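Local coordinates for hypothetical protein (Sus scrofa, PDB 3WOC) that is a prostate-derived, heparin-binding lectin-like glycoprotein of boar sperm with a beta-prism fold, probably related to sperm capacitation, at residues Ile71-Arg76 with Gln82-Ile87; Thr25-Phe30 with Ala94-Glu99; Lys102-Ala107 with Thr128-Thr133; Ser12-Ser17 with Lys38-Arg43. All blocks are in the same frame, centred on the assembly; numbering follows the deposited sequence.

Contact 1 (Ile71-Arg76 with Gln82-Ile87)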
loop_
_atom_site.group_PDB
_atom_site.type_symbol
_atom_site.label_atom_id
_atom_site.label_comp_id
_atom_site.label_asym_id
_atom_site.label_seq_id
_atom_site.Cartn_x
_atom_site.Cartn_y
_atom_site.Cartn_z
ATOM N N ILE A 71 -6.928 -2.991 -9.026
ATOM C CA ILE A 71 -6.314 -3.371 -10.308
ATOM C C ILE A 71 -5.227 -2.410 -10.811
ATOM O O ILE A 71 -4.432 -2.777 -11.679
ATOM C CB ILE A 71 -7.369 -3.699 -11.414
ATOM C CG1 ILE A 71 -8.392 -2.572 -11.575
ATOM C CG2 ILE A 71 -8.068 -5.018 -11.113
ATOM C CD1 ILE A 71 -8.039 -1.574 -12.655
ATOM N N SER A 72 -5.200 -1.186 -10.282
ATOM C CA SER A 72 -4.111 -0.242 -10.584
ATOM C C SER A 72 -3.896 0.792 -9.480
ATOM O O SER A 72 -4.792 1.057 -8.681
ATOM C CB SER A 72 -4.312 0.441 -11.947
ATOM O OG SER A 72 -5.402 1.344 -11.930
ATOM N N ILE A 73 -2.696 1.366 -9.436
ATOM C CA ILE A 73 -2.336 2.322 -8.390
ATOM C C ILE A 73 -1.552 3.513 -8.943
ATOM O O ILE A 73 -0.439 3.363 -9.450
ATOM C CB ILE A 73 -1.551 1.639 -7.229
ATOM C CG1 ILE A 73 -2.419 0.561 -6.571
ATOM C CG2 ILE A 73 -1.101 2.676 -6.186
ATOM C CD1 ILE A 73 -1.670 -0.452 -5.762
ATOM N N TYR A 74 -2.155 4.692 -8.846
ATOM C CA TYR A 74 -1.472 5.941 -9.164
ATOM C C TYR A 74 -0.981 6.579 -7.867
ATOM O O TYR A 74 -1.682 6.558 -6.855
ATOM C CB TYR A 74 -2.402 6.882 -9.944
ATOM C CG TYR A 74 -2.044 8.358 -9.880
ATOM C CD1 TYR A 74 -2.835 9.248 -9.161
ATOM C CD2 TYR A 74 -0.925 8.866 -10.548
ATOM C CE1 TYR A 74 -2.526 10.601 -9.090
ATOM C CE2 TYR A 74 -0.609 10.225 -10.487
ATOM C CZ TYR A 74 -1.419 11.082 -9.755
ATOM O OH TYR A 74 -1.135 12.425 -9.675
ATOM N N GLY A 75 0.229 7.127 -7.898
ATOM C CA GLY A 75 0.789 7.777 -6.724
ATOM C C GLY A 75 1.745 8.921 -6.995
ATOM O O GLY A 75 2.057 9.239 -8.145
ATOM N N ARG A 76 2.199 9.544 -5.913
ATOM C CA ARG A 76 3.185 10.617 -5.960
ATOM C C ARG A 76 4.102 10.529 -4.739
ATOM O O ARG A 76 3.686 10.071 -3.677
ATOM C CB ARG A 76 2.504 11.993 -6.023
ATOM C CG ARG A 76 1.775 12.269 -7.330
ATOM C CD ARG A 76 1.521 13.745 -7.541
ATOM N NE ARG A 76 0.898 14.007 -8.837
ATOM C CZ ARG A 76 1.559 14.136 -9.988
ATOM N NH1 ARG A 76 2.883 14.027 -10.022
ATOM N NH2 ARG A 76 0.894 14.375 -11.111
ATOM N N GLN A 82 3.965 10.286 -0.790
ATOM C CA GLN A 82 3.033 11.384 -0.511
ATOM C C GLN A 82 1.582 10.965 -0.680
ATOM O O GLN A 82 0.759 11.153 0.215
ATOM C CB GLN A 82 3.308 12.578 -1.434
ATOM C CG GLN A 82 4.582 13.359 -1.142
ATOM C CD GLN A 82 4.491 14.218 0.103
ATOM O OE1 GLN A 82 3.405 14.470 0.632
ATOM N NE2 GLN A 82 5.639 14.678 0.577
ATOM N N HIS A 83 1.279 10.398 -1.841
ATOM C CA HIS A 83 -0.094 10.171 -2.257
ATOM C C HIS A 83 -0.248 8.811 -2.927
ATOM O O HIS A 83 0.624 8.369 -3.675
ATOM C CB HIS A 83 -0.527 11.291 -3.212
ATOM C CG HIS A 83 -1.874 11.082 -3.832
ATOM N ND1 HIS A 83 -3.048 11.415 -3.191
ATOM C CD2 HIS A 83 -2.233 10.579 -5.038
ATOM C CE1 HIS A 83 -4.071 11.125 -3.974
ATOM N NE2 HIS A 83 -3.604 10.618 -5.100
ATOM N N VAL A 84 -1.367 8.154 -2.634
ATOM C CA VAL A 84 -1.776 6.943 -3.334
ATOM C C VAL A 84 -3.273 7.009 -3.636
ATOM O O VAL A 84 -4.076 7.320 -2.758
ATOM C CB VAL A 84 -1.378 5.667 -2.534
ATOM C CG1 VAL A 84 -2.481 4.629 -2.519
ATOM C CG2 VAL A 84 -0.093 5.071 -3.089
ATOM N N THR A 85 -3.631 6.773 -4.897
ATOM C CA THR A 85 -5.024 6.512 -5.267
ATOM C C THR A 85 -5.166 5.124 -5.886
ATOM O O THR A 85 -4.561 4.817 -6.917
ATOM C CB THR A 85 -5.665 7.605 -6.175
ATOM O OG1 THR A 85 -6.756 7.038 -6.917
ATOM C CG2 THR A 85 -4.675 8.160 -7.149
ATOM N N LEU A 86 -5.967 4.295 -5.224
ATOM C CA LEU A 86 -6.208 2.920 -5.631
ATOM C C LEU A 86 -7.465 2.858 -6.479
ATOM O O LEU A 86 -8.497 3.414 -6.103
ATOM C CB LEU A 86 -6.390 2.039 -4.397
ATOM C CG LEU A 86 -5.428 2.233 -3.224
ATOM C CD1 LEU A 86 -6.097 1.788 -1.952
ATOM C CD2 LEU A 86 -4.127 1.475 -3.440
ATOM N N ILE A 87 -7.381 2.185 -7.623
ATOM C CA ILE A 87 -8.540 2.060 -8.501
ATOM C C ILE A 87 -9.014 0.599 -8.565
ATOM O O ILE A 87 -8.203 -0.325 -8.635
ATOM C CB ILE A 87 -8.305 2.737 -9.910
ATOM C CG1 ILE A 87 -8.384 1.746 -11.075
ATOM C CG2 ILE A 87 -7.015 3.575 -9.938
ATOM C CD1 ILE A 87 -9.701 1.801 -11.819
#

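Contact 2 (Thr25-Phe30 with Ala94-Glu99)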
loop_
_atom_site.group_PDB
_atom_site.type_symbol
_atom_site.label_atom_id
_atom_site.label_comp_id
_atom_site.label_asym_id
_atom_site.label_seq_id
_atom_site.Cartn_x
_atom_site.Cartn_y
_atom_site.Cartn_z
ATOM N N THR A 25 -9.162 -7.555 0.980
ATOM C CA THR A 25 -10.553 -7.145 1.158
ATOM C C THR A 25 -10.654 -5.697 1.647
ATOM O O THR A 25 -11.743 -5.125 1.717
ATOM C CB THR A 25 -11.286 -8.070 2.159
ATOM O OG1 THR A 25 -10.574 -8.093 3.401
ATOM C CG2 THR A 25 -11.390 -9.489 1.610
ATOM N N GLY A 26 -9.508 -5.114 1.986
ATOM C CA GLY A 26 -9.451 -3.751 2.492
ATOM C C GLY A 26 -8.036 -3.225 2.596
ATOM O O GLY A 26 -7.068 -3.988 2.551
ATOM N N ILE A 27 -7.921 -1.909 2.746
ATOM C CA ILE A 27 -6.625 -1.245 2.812
ATOM C C ILE A 27 -6.683 -0.077 3.801
ATOM O O ILE A 27 -7.618 0.724 3.780
ATOM C CB ILE A 27 -6.165 -0.781 1.396
ATOM C CG1 ILE A 27 -4.644 -0.936 1.212
ATOM C CG2 ILE A 27 -6.695 0.612 1.068
ATOM C CD1 ILE A 27 -3.771 0.106 1.910
ATOM N N ARG A 28 -5.682 -0.003 4.673
ATOM C CA ARG A 28 -5.608 1.043 5.684
ATOM C C ARG A 28 -4.337 1.871 5.505
ATOM O O ARG A 28 -3.227 1.343 5.572
ATOM C CB ARG A 28 -5.659 0.427 7.084
ATOM C CG ARG A 28 -5.975 1.404 8.205
ATOM C CD ARG A 28 -6.075 0.674 9.538
ATOM N NE ARG A 28 -7.374 0.035 9.726
ATOM C CZ ARG A 28 -7.641 -0.876 10.658
ATOM N NH1 ARG A 28 -6.695 -1.283 11.496
ATOM N NH2 ARG A 28 -8.861 -1.388 10.747
ATOM N N VAL A 29 -4.515 3.167 5.265
ATOM C CA VAL A 29 -3.395 4.088 5.096
ATOM C C VAL A 29 -3.397 5.138 6.210
ATOM O O VAL A 29 -4.412 5.789 6.461
ATOM C CB VAL A 29 -3.417 4.767 3.702
ATOM C CG1 VAL A 29 -2.336 5.828 3.593
ATOM C CG2 VAL A 29 -3.243 3.733 2.601
ATOM N N PHE A 30 -2.254 5.286 6.876
ATOM C CA PHE A 30 -2.095 6.275 7.936
ATOM C C PHE A 30 -1.385 7.520 7.413
ATOM O O PHE A 30 -0.255 7.446 6.923
ATOM C CB PHE A 30 -1.340 5.672 9.119
ATOM C CG PHE A 30 -2.141 4.671 9.904
ATOM C CD1 PHE A 30 -2.714 5.025 11.123
ATOM C CD2 PHE A 30 -2.323 3.374 9.430
ATOM C CE1 PHE A 30 -3.455 4.100 11.862
ATOM C CE2 PHE A 30 -3.062 2.442 10.155
ATOM C CZ PHE A 30 -3.628 2.805 11.375
ATOM N N ALA A 94 -9.979 5.485 -4.468
ATOM C CA ALA A 94 -9.815 5.992 -3.111
ATOM C C ALA A 94 -8.467 6.687 -2.953
ATOM O O ALA A 94 -7.418 6.052 -3.048
ATOM C CB ALA A 94 -9.969 4.864 -2.100
ATOM N N SER A 95 -8.511 7.997 -2.718
ATOM C CA SER A 95 -7.305 8.813 -2.611
ATOM C C SER A 95 -6.841 8.993 -1.170
ATOM O O SER A 95 -7.639 9.309 -0.281
ATOM C CB SER A 95 -7.517 10.178 -3.266
ATOM O OG SER A 95 -7.575 10.059 -4.675
ATOM N N PHE A 96 -5.543 8.786 -0.956
ATOM C CA PHE A 96 -4.915 8.940 0.354
ATOM C C PHE A 96 -3.686 9.830 0.210
ATOM O O PHE A 96 -2.931 9.688 -0.744
ATOM C CB PHE A 96 -4.491 7.578 0.923
ATOM C CG PHE A 96 -5.585 6.543 0.931
ATOM C CD1 PHE A 96 -6.370 6.354 2.059
ATOM C CD2 PHE A 96 -5.819 5.746 -0.186
ATOM C CE1 PHE A 96 -7.385 5.392 2.075
ATOM C CE2 PHE A 96 -6.830 4.788 -0.180
ATOM C CZ PHE A 96 -7.613 4.609 0.950
ATOM N N GLY A 97 -3.497 10.746 1.156
ATOM C CA GLY A 97 -2.314 11.608 1.179
ATOM C C GLY A 97 -2.366 12.829 0.276
ATOM O O GLY A 97 -3.330 13.038 -0.461
ATOM N N LEU A 98 -1.306 13.633 0.334
ATOM C CA LEU A 98 -1.224 14.892 -0.403
ATOM C C LEU A 98 -0.561 14.704 -1.768
ATOM O O LEU A 98 0.504 14.096 -1.870
ATOM C CB LEU A 98 -0.462 15.933 0.432
ATOM C CG LEU A 98 -0.226 17.350 -0.100
ATOM C CD1 LEU A 98 -1.517 18.160 -0.150
ATOM C CD2 LEU A 98 0.813 18.056 0.757
ATOM N N GLU A 99 -1.192 15.236 -2.812
ATOM C CA GLU A 99 -0.672 15.125 -4.175
ATOM C C GLU A 99 0.515 16.045 -4.434
ATOM O O GLU A 99 0.337 17.187 -4.874
ATOM C CB GLU A 99 -1.766 15.441 -5.190
ATOM C CG GLU A 99 -2.705 14.303 -5.498
ATOM C CD GLU A 99 -3.523 14.579 -6.740
ATOM O OE1 GLU A 99 -2.924 14.670 -7.834
ATOM O OE2 GLU A 99 -4.759 14.708 -6.624
#

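Contact 3 (Lys102-Ala107 with Thr128-Thr133). With GOL (glycerol), chain P.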
loop_
_atom_site.group_PDB
_atom_site.type_symbol
_atom_site.label_atom_id
_atom_site.label_comp_id
_atom_site.label_asym_id
_atom_site.label_seq_id
_atom_site.Cartn_x
_atom_site.Cartn_y
_atom_site.Cartn_z
ATOM N N LYS A 102 6.971 13.600 -7.811
ATOM C CA LYS A 102 7.024 12.793 -9.022
ATOM C C LYS A 102 5.849 11.827 -9.032
ATOM O O LYS A 102 5.501 11.252 -8.000
ATOM C CB LYS A 102 8.347 12.013 -9.118
ATOM C CG LYS A 102 9.604 12.772 -8.672
ATOM C CD LYS A 102 9.901 13.978 -9.556
ATOM C CE LYS A 102 11.114 14.752 -9.058
ATOM N NZ LYS A 102 12.403 14.109 -9.452
ATOM N N GLY A 103 5.235 11.669 -10.199
ATOM C CA GLY A 103 4.108 10.759 -10.359
ATOM C C GLY A 103 4.555 9.380 -10.797
ATOM O O GLY A 103 5.599 9.230 -11.439
ATOM N N PHE A 104 3.765 8.374 -10.432
ATOM C CA PHE A 104 3.978 7.002 -10.888
ATOM C C PHE A 104 2.654 6.258 -11.083
ATOM O O PHE A 104 1.631 6.638 -10.512
ATOM C CB PHE A 104 4.934 6.236 -9.952
ATOM C CG PHE A 104 4.332 5.834 -8.624
ATOM C CD1 PHE A 104 4.532 6.614 -7.490
ATOM C CD2 PHE A 104 3.595 4.658 -8.501
ATOM C CE1 PHE A 104 3.996 6.240 -6.260
ATOM C CE2 PHE A 104 3.050 4.275 -7.273
ATOM C CZ PHE A 104 3.251 5.068 -6.152
ATOM N N PHE A 105 2.687 5.205 -11.897
ATOM C CA PHE A 105 1.517 4.364 -12.136
ATOM C C PHE A 105 1.874 2.885 -12.013
ATOM O O PHE A 105 2.778 2.394 -12.688
ATOM C CB PHE A 105 0.907 4.662 -13.509
ATOM C CG PHE A 105 -0.332 3.862 -13.814
ATOM C CD1 PHE A 105 -1.534 4.137 -13.167
ATOM C CD2 PHE A 105 -0.300 2.843 -14.763
ATOM C CE1 PHE A 105 -2.682 3.401 -13.453
ATOM C CE2 PHE A 105 -1.444 2.103 -15.059
ATOM C CZ PHE A 105 -2.635 2.383 -14.403
ATOM N N ALA A 106 1.157 2.186 -11.138
ATOM C CA ALA A 106 1.396 0.773 -10.885
ATOM C C ALA A 106 0.241 -0.071 -11.406
ATOM O O ALA A 106 -0.920 0.194 -11.101
ATOM C CB ALA A 106 1.604 0.532 -9.401
ATOM N N ALA A 107 0.576 -1.083 -12.198
ATOM C CA ALA A 107 -0.404 -1.988 -12.779
ATOM C C ALA A 107 0.250 -3.345 -13.010
ATOM O O ALA A 107 1.464 -3.410 -13.235
ATOM C CB ALA A 107 -0.941 -1.420 -14.091
ATOM N N THR A 128 9.138 5.373 2.369
ATOM C CA THR A 128 10.062 6.044 1.456
ATOM C C THR A 128 10.145 5.348 0.102
ATOM O O THR A 128 10.617 5.930 -0.874
ATOM C CB THR A 128 11.480 6.138 2.062
ATOM O OG1 THR A 128 11.851 4.868 2.609
ATOM C CG2 THR A 128 11.520 7.174 3.162
ATOM N N GLY A 129 9.695 4.099 0.060
ATOM C CA GLY A 129 9.650 3.313 -1.171
ATOM C C GLY A 129 8.533 2.288 -1.112
ATOM O O GLY A 129 8.291 1.674 -0.068
ATOM N N ILE A 130 7.847 2.094 -2.233
ATOM C CA ILE A 130 6.725 1.157 -2.268
ATOM C C ILE A 130 6.675 0.340 -3.560
ATOM O O ILE A 130 6.956 0.849 -4.649
ATOM C CB ILE A 130 5.361 1.865 -1.964
ATOM C CG1 ILE A 130 4.278 0.828 -1.606
ATOM C CG2 ILE A 130 4.947 2.797 -3.113
ATOM C CD1 ILE A 130 3.090 1.380 -0.829
ATOM N N GLY A 131 6.328 -0.935 -3.411
ATOM C CA GLY A 131 6.168 -1.842 -4.537
ATOM C C GLY A 131 4.957 -2.737 -4.358
ATOM O O GLY A 131 4.435 -2.883 -3.248
ATOM N N PHE A 132 4.526 -3.356 -5.452
ATOM C CA PHE A 132 3.274 -4.103 -5.476
ATOM C C PHE A 132 3.412 -5.457 -6.155
ATOM O O PHE A 132 4.060 -5.574 -7.198
ATOM C CB PHE A 132 2.188 -3.273 -6.159
ATOM C CG PHE A 132 2.071 -1.880 -5.617
ATOM C CD1 PHE A 132 1.399 -1.638 -4.423
ATOM C CD2 PHE A 132 2.662 -0.812 -6.280
ATOM C CE1 PHE A 132 1.308 -0.348 -3.911
ATOM C CE2 PHE A 132 2.571 0.478 -5.773
ATOM C CZ PHE A 132 1.893 0.708 -4.590
ATOM N N THR A 133 2.808 -6.475 -5.546
ATOM C CA THR A 133 2.757 -7.820 -6.126
ATOM C C THR A 133 1.334 -8.140 -6.586
ATOM O O THR A 133 0.361 -7.866 -5.878
ATOM C CB THR A 133 3.261 -8.914 -5.151
ATOM O OG1 THR A 133 2.235 -9.236 -4.206
ATOM C CG2 THR A 133 4.518 -8.458 -4.412
HETATM C C1 GOL P . 5.802 -2.504 -9.797
HETATM O O1 GOL P . 5.762 -2.495 -8.382
HETATM C C2 GOL P . 4.557 -3.187 -10.367
HETATM O O2 GOL P . 3.384 -2.647 -9.811
HETATM C C3 GOL P . 4.512 -3.025 -11.880
HETATM O O3 GOL P . 4.465 -4.309 -12.469
#

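Contact 4 (Ser12-Ser17 with Lys38-Arg43). With SO4 (sulfate ion), chain G.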
loop_
_atom_site.group_PDB
_atom_site.type_symbol
_atom_site.label_atom_id
_atom_site.label_comp_id
_atom_site.label_asym_id
_atom_site.label_seq_id
_atom_site.Cartn_x
_atom_site.Cartn_y
_atom_site.Cartn_z
ATOM N N SER A 12 14.120 0.726 6.985
ATOM C CA SER A 12 13.706 -0.630 7.333
ATOM C C SER A 12 12.771 -1.116 6.227
ATOM O O SER A 12 12.287 -0.316 5.422
ATOM C CB SER A 12 13.004 -0.671 8.692
ATOM O OG SER A 12 13.894 -0.335 9.740
ATOM N N TYR A 13 12.522 -2.422 6.189
ATOM C CA TYR A 13 11.842 -3.042 5.057
ATOM C C TYR A 13 10.675 -3.913 5.481
ATOM O O TYR A 13 10.670 -4.463 6.580
ATOM C CB TYR A 13 12.847 -3.844 4.213
ATOM C CG TYR A 13 13.934 -2.963 3.648
ATOM C CD1 TYR A 13 15.111 -2.731 4.358
ATOM C CD2 TYR A 13 13.761 -2.318 2.429
ATOM C CE1 TYR A 13 16.093 -1.895 3.856
ATOM C CE2 TYR A 13 14.737 -1.487 1.920
ATOM C CZ TYR A 13 15.896 -1.281 2.634
ATOM O OH TYR A 13 16.857 -0.455 2.118
ATOM N N PHE A 14 9.682 -4.019 4.603
ATOM C CA PHE A 14 8.537 -4.882 4.845
ATOM C C PHE A 14 8.092 -5.617 3.583
ATOM O O PHE A 14 8.350 -5.173 2.464
ATOM C CB PHE A 14 7.369 -4.094 5.464
ATOM C CG PHE A 14 6.663 -3.172 4.500
ATOM C CD1 PHE A 14 5.568 -3.621 3.755
ATOM C CD2 PHE A 14 7.078 -1.852 4.349
ATOM C CE1 PHE A 14 4.912 -2.773 2.869
ATOM C CE2 PHE A 14 6.428 -0.996 3.464
ATOM C CZ PHE A 14 5.345 -1.459 2.720
ATOM N N ILE A 15 7.429 -6.751 3.794
ATOM C CA ILE A 15 6.758 -7.497 2.735
ATOM C C ILE A 15 5.488 -8.117 3.319
ATOM O O ILE A 15 5.514 -8.734 4.381
ATOM C CB ILE A 15 7.692 -8.574 2.064
ATOM C CG1 ILE A 15 6.912 -9.505 1.122
ATOM C CG2 ILE A 15 8.436 -9.405 3.108
ATOM C CD1 ILE A 15 6.859 -9.059 -0.328
ATOM N N THR A 16 4.370 -7.902 2.640
ATOM C CA THR A 16 3.116 -8.551 3.004
ATOM C C THR A 16 2.431 -9.061 1.743
ATOM O O THR A 16 2.463 -8.404 0.699
ATOM C CB THR A 16 2.185 -7.633 3.852
ATOM O OG1 THR A 16 0.922 -8.275 4.060
ATOM C CG2 THR A 16 1.957 -6.287 3.189
ATOM N N SER A 17 1.841 -10.249 1.843
ATOM C CA SER A 17 1.236 -10.907 0.689
ATOM C C SER A 17 0.125 -11.863 1.110
ATOM O O SER A 17 0.060 -12.277 2.271
ATOM C CB SER A 17 2.301 -11.659 -0.113
ATOM O OG SER A 17 1.876 -11.859 -1.448
ATOM N N LYS A 38 2.497 7.396 6.284
ATOM C CA LYS A 38 3.365 6.968 7.375
ATOM C C LYS A 38 3.492 5.455 7.464
ATOM O O LYS A 38 4.571 4.932 7.757
ATOM C CB LYS A 38 2.854 7.522 8.706
ATOM C CG LYS A 38 2.824 9.042 8.781
ATOM C CD LYS A 38 2.434 9.532 10.169
ATOM C CE LYS A 38 3.485 9.197 11.227
ATOM N NZ LYS A 38 4.766 9.919 11.016
ATOM N N SER A 39 2.382 4.763 7.221
ATOM C CA SER A 39 2.328 3.308 7.281
ATOM C C SER A 39 1.115 2.787 6.517
ATOM O O SER A 39 0.167 3.537 6.266
ATOM C CB SER A 39 2.275 2.830 8.734
ATOM O OG SER A 39 1.158 3.369 9.412
ATOM N N ILE A 40 1.153 1.515 6.124
ATOM C CA ILE A 40 -0.043 0.863 5.589
ATOM C C ILE A 40 -0.402 -0.420 6.329
ATOM O O ILE A 40 0.404 -0.981 7.077
ATOM C CB ILE A 40 -0.011 0.605 4.040
ATOM C CG1 ILE A 40 0.874 -0.601 3.674
ATOM C CG2 ILE A 40 0.302 1.894 3.255
ATOM C CD1 ILE A 40 2.276 -0.263 3.233
ATOM N N GLN A 41 -1.635 -0.863 6.112
ATOM C CA GLN A 41 -2.131 -2.108 6.657
ATOM C C GLN A 41 -3.099 -2.688 5.634
ATOM O O GLN A 41 -3.906 -1.966 5.043
ATOM C CB GLN A 41 -2.822 -1.859 7.998
ATOM C CG GLN A 41 -2.749 -3.027 8.963
ATOM C CD GLN A 41 -3.149 -2.659 10.388
ATOM O OE1 GLN A 41 -3.360 -1.488 10.711
ATOM N NE2 GLN A 41 -3.253 -3.665 11.245
ATOM N N VAL A 42 -2.996 -3.991 5.408
ATOM C CA VAL A 42 -3.824 -4.669 4.419
ATOM C C VAL A 42 -4.654 -5.762 5.096
ATOM O O VAL A 42 -4.143 -6.511 5.924
ATOM C CB VAL A 42 -2.956 -5.211 3.235
ATOM C CG1 VAL A 42 -1.709 -5.910 3.738
ATOM C CG2 VAL A 42 -3.753 -6.121 2.309
ATOM N N ARG A 43 -5.940 -5.828 4.761
ATOM C CA ARG A 43 -6.815 -6.860 5.320
ATOM C C ARG A 43 -6.992 -8.031 4.364
ATOM O O ARG A 43 -7.431 -7.856 3.227
ATOM C CB ARG A 43 -8.178 -6.285 5.707
ATOM C CG ARG A 43 -9.006 -7.208 6.601
ATOM C CD ARG A 43 -10.360 -6.605 6.920
ATOM N NE ARG A 43 -11.149 -6.374 5.713
ATOM C CZ ARG A 43 -12.432 -6.019 5.702
ATOM N NH1 ARG A 43 -13.093 -5.856 6.842
ATOM N NH2 ARG A 43 -13.056 -5.837 4.544
HETATM S S SO4 G . 3.857 13.515 9.900
HETATM O O1 SO4 G . 5.215 14.034 10.056
HETATM O O2 SO4 G . 3.778 12.736 8.672
HETATM O O3 SO4 G . 2.909 14.619 9.816
HETATM O O4 SO4 G . 3.522 12.668 11.041
#

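Contact 1 (Ile71-Arg76 with Gln82-Ile87)
Segments 71-76 and 82-87 run antiparallel, at 168° with axes 4.5 Å apart, as the two arms of a beta hairpin. The hairpin forms the middle of one sheet of the jacalin-like beta-prism. Ser-72/Ile-87, Tyr-74/Thr-85 and Arg-76/His-83 are hydrogen-bonded pairs; Ile-73/Leu-86 and Gly-75/Val-84 are non-hydrogen-bonded. A classic beta bulge sits at each end: Ile-71 and Ser-72 face Ile-87, and Gln-82 and His-83 face Arg-76.

On the inner face, Ile-73 and Leu-86 lie side by side and point the same way, with Ile-73 CG1 3.7 Å from Leu-86 CD2. In Ile-73, chi1 of -61° turns CG1 to the Leu-86 side and leaves CG2 to reach Val-84 CG2 at 4.0 Å. Ile-73 also meets Phe-132 and Trp-134 of strand 127-135, so this face packs into the prism interior.

The other face is more polar. The rings of Tyr-74 and His-83 have planes at 63° and meet obliquely, with Tyr-74 CE1 4.1 Å from His-83 CD2. His-83 ND1 is hydrogen-bonded to Gly-97 O, and Arg-76 NH1 to Gly-101 O. At the far end, Ile-71 CD1 touches Ile-87 CG1 at 3.7 Å. At the Arg-76 bulge one carbonyl takes two donors: Arg-76 O accepts from His-83 N at 3.0 Å and from Gln-82 N at 2.9 Å.

Contact 2 (Thr25-Phe30 with Ala94-Glu99)
Phe-96 meets Val-29 and Ile-27 in a small, buried, wholly apolar contact between two sheets of the beta-prism. Strand 24-31 belongs to one sheet and strand 93-97 is an outermost strand of another. Their backbones stay well apart: the CA atoms of Val-29 and Phe-96 are 7.0 Å from each other. The side chains of all three residues point toward the facing strand.

Val-29 makes most of the contact. Its CG2 methyl lies over one face of the Phe-96 ring in a CH-pi contact, 4.2 Å from the centroid and 17° off the ring normal. Val-29 CB comes to 3.7 Å from Phe-96 CD1, at the rim. The other methyl, CG1, is anti to the backbone N (chi1 174°). It meets Phe-96 at the root of the side chain, 3.9 Å from CB.

Leu-86 of the neighbouring strand 81-88 touches both Phe-96 and Ile-27, and His-60 of strand 58-63 also packs on Phe-96. The ring is thus shared by side chains from both sheets. Val-29 holds the near half of the ring, while Ile-27 reaches its far end, where Ile-27 CG2 lies 4.1 Å from Phe-96 CZ.

Contact 3 (Lys102-Ala107 with Thr128-Thr133)
Phe-132 touches Ala-106 and Phe-104 between strands 102-106 and 129-133, whose axes are 9.1 Å apart. The closest approach is Ala-106 CB to Phe-132 CD2, at 3.6 Å. The methyl comes to the ring obliquely. Phe-104 crosses Phe-132 at about a right angle, and Phe-104 CE2 meets the edge of the Phe-132 ring at CE2, 4.1 Å away. Ile-130 adds its CG2 methyl, 4.2 Å from Phe-104 CZ.

Torsions set these approaches. Phe-104 has CG between its backbone N and carbonyl carbon (chi1 74°), which sends the ring across to both partners on the opposite strand. Phe-132 has CG anti to its carbonyl carbon (chi1 -50°), which brings its CD2 side to the Ala-106 methyl.

A glycerol, probably from the crystallisation liquor, links the segments 102-107 and 128-133 beside this patch. Its O1 accepts from Phe-132 N at 3.3 Å, and O3 gives a weak bond of 3.2 Å to Ala-107 O. Trp-134 NE1 is a further partner.

Behind the first shell, backbone bonds to Ile-73 and Gly-75 fix strand 102-106. Strand 127-135 is held by strand 114-122, where Thr-128 and Gly-129 form a classic beta bulge against Gln-121. Both strands are outermost in their sheets, and their side chains meet at a partly exposed junction between two sheets of the jacalin-like beta-prism.

Contact 4 (Ser12-Ser17 with Lys38-Arg43)
Phe-14 and Ile-40 form the tight part of this contact. Ile-40 CD1 lies 3.3 Å from Phe-14 CZ and 3.7 Å from Phe-14 CE1, and approaches the ring obliquely. The two side chains cross at about a right angle. In Ile-40, CG1 sits between the backbone N and the carbonyl carbon (chi1 77°), and this carries CD1 toward strand 12-17. Tyr-52 also meets Phe-14, with the ring planes nearly parallel.

Thr-16 and Val-42 make a second buried pair and slide past each other in opposite directions. One methyl, Val-42 CG1, touches both branches of the threonine: Thr-16 OG1 at 3.6 Å and Thr-16 CG2 at 3.7 Å. The hydroxyl has its polar partner elsewhere, in a hydrogen bond with Tyr-44 OH.

The solvent side belongs to strand 12-17, where Ile-15 and Ser-17 are exposed. Gln-41 points away from that strand but is held by Ser-49 O. Beyond the packed pairs, Lys-38 NZ bonds a sulfate, probably from the crystallisation liquor, at 3.0 Å from its O4. Val-34 N holds the same ion, and Tyr-125 O is a second partner of Lys-38 NZ.

The backbones do not pair here: the CA atoms of Thr-16 and Val-42 are 8.1 Å apart. Between these segments the two sheets meet through buried side chains, in the largely apolar interior of a jacalin-like beta-prism.

From the N terminus, strand 12-17 comes first, and contact 4 closes a loop when the chain reaches 38-43. Contact 2 opens inside that loop, at 25-30, and closes only at 94-99, so contacts 2 and 4 cross. Contact 1 is nested within the loop of contact 2 and closes a short hairpin. Contact 3 follows in series, from 102-107 to 128-133. Contact 1 lies within one sheet, and the other three each join two different sheets. Together contacts 2, 3 and 4 link all three sheets pairwise. Strands 24-31 and 37-44 are neighbours, which couples contacts 2 and 4; strand 70-77 borders 102-106, coupling contacts 1 and 3.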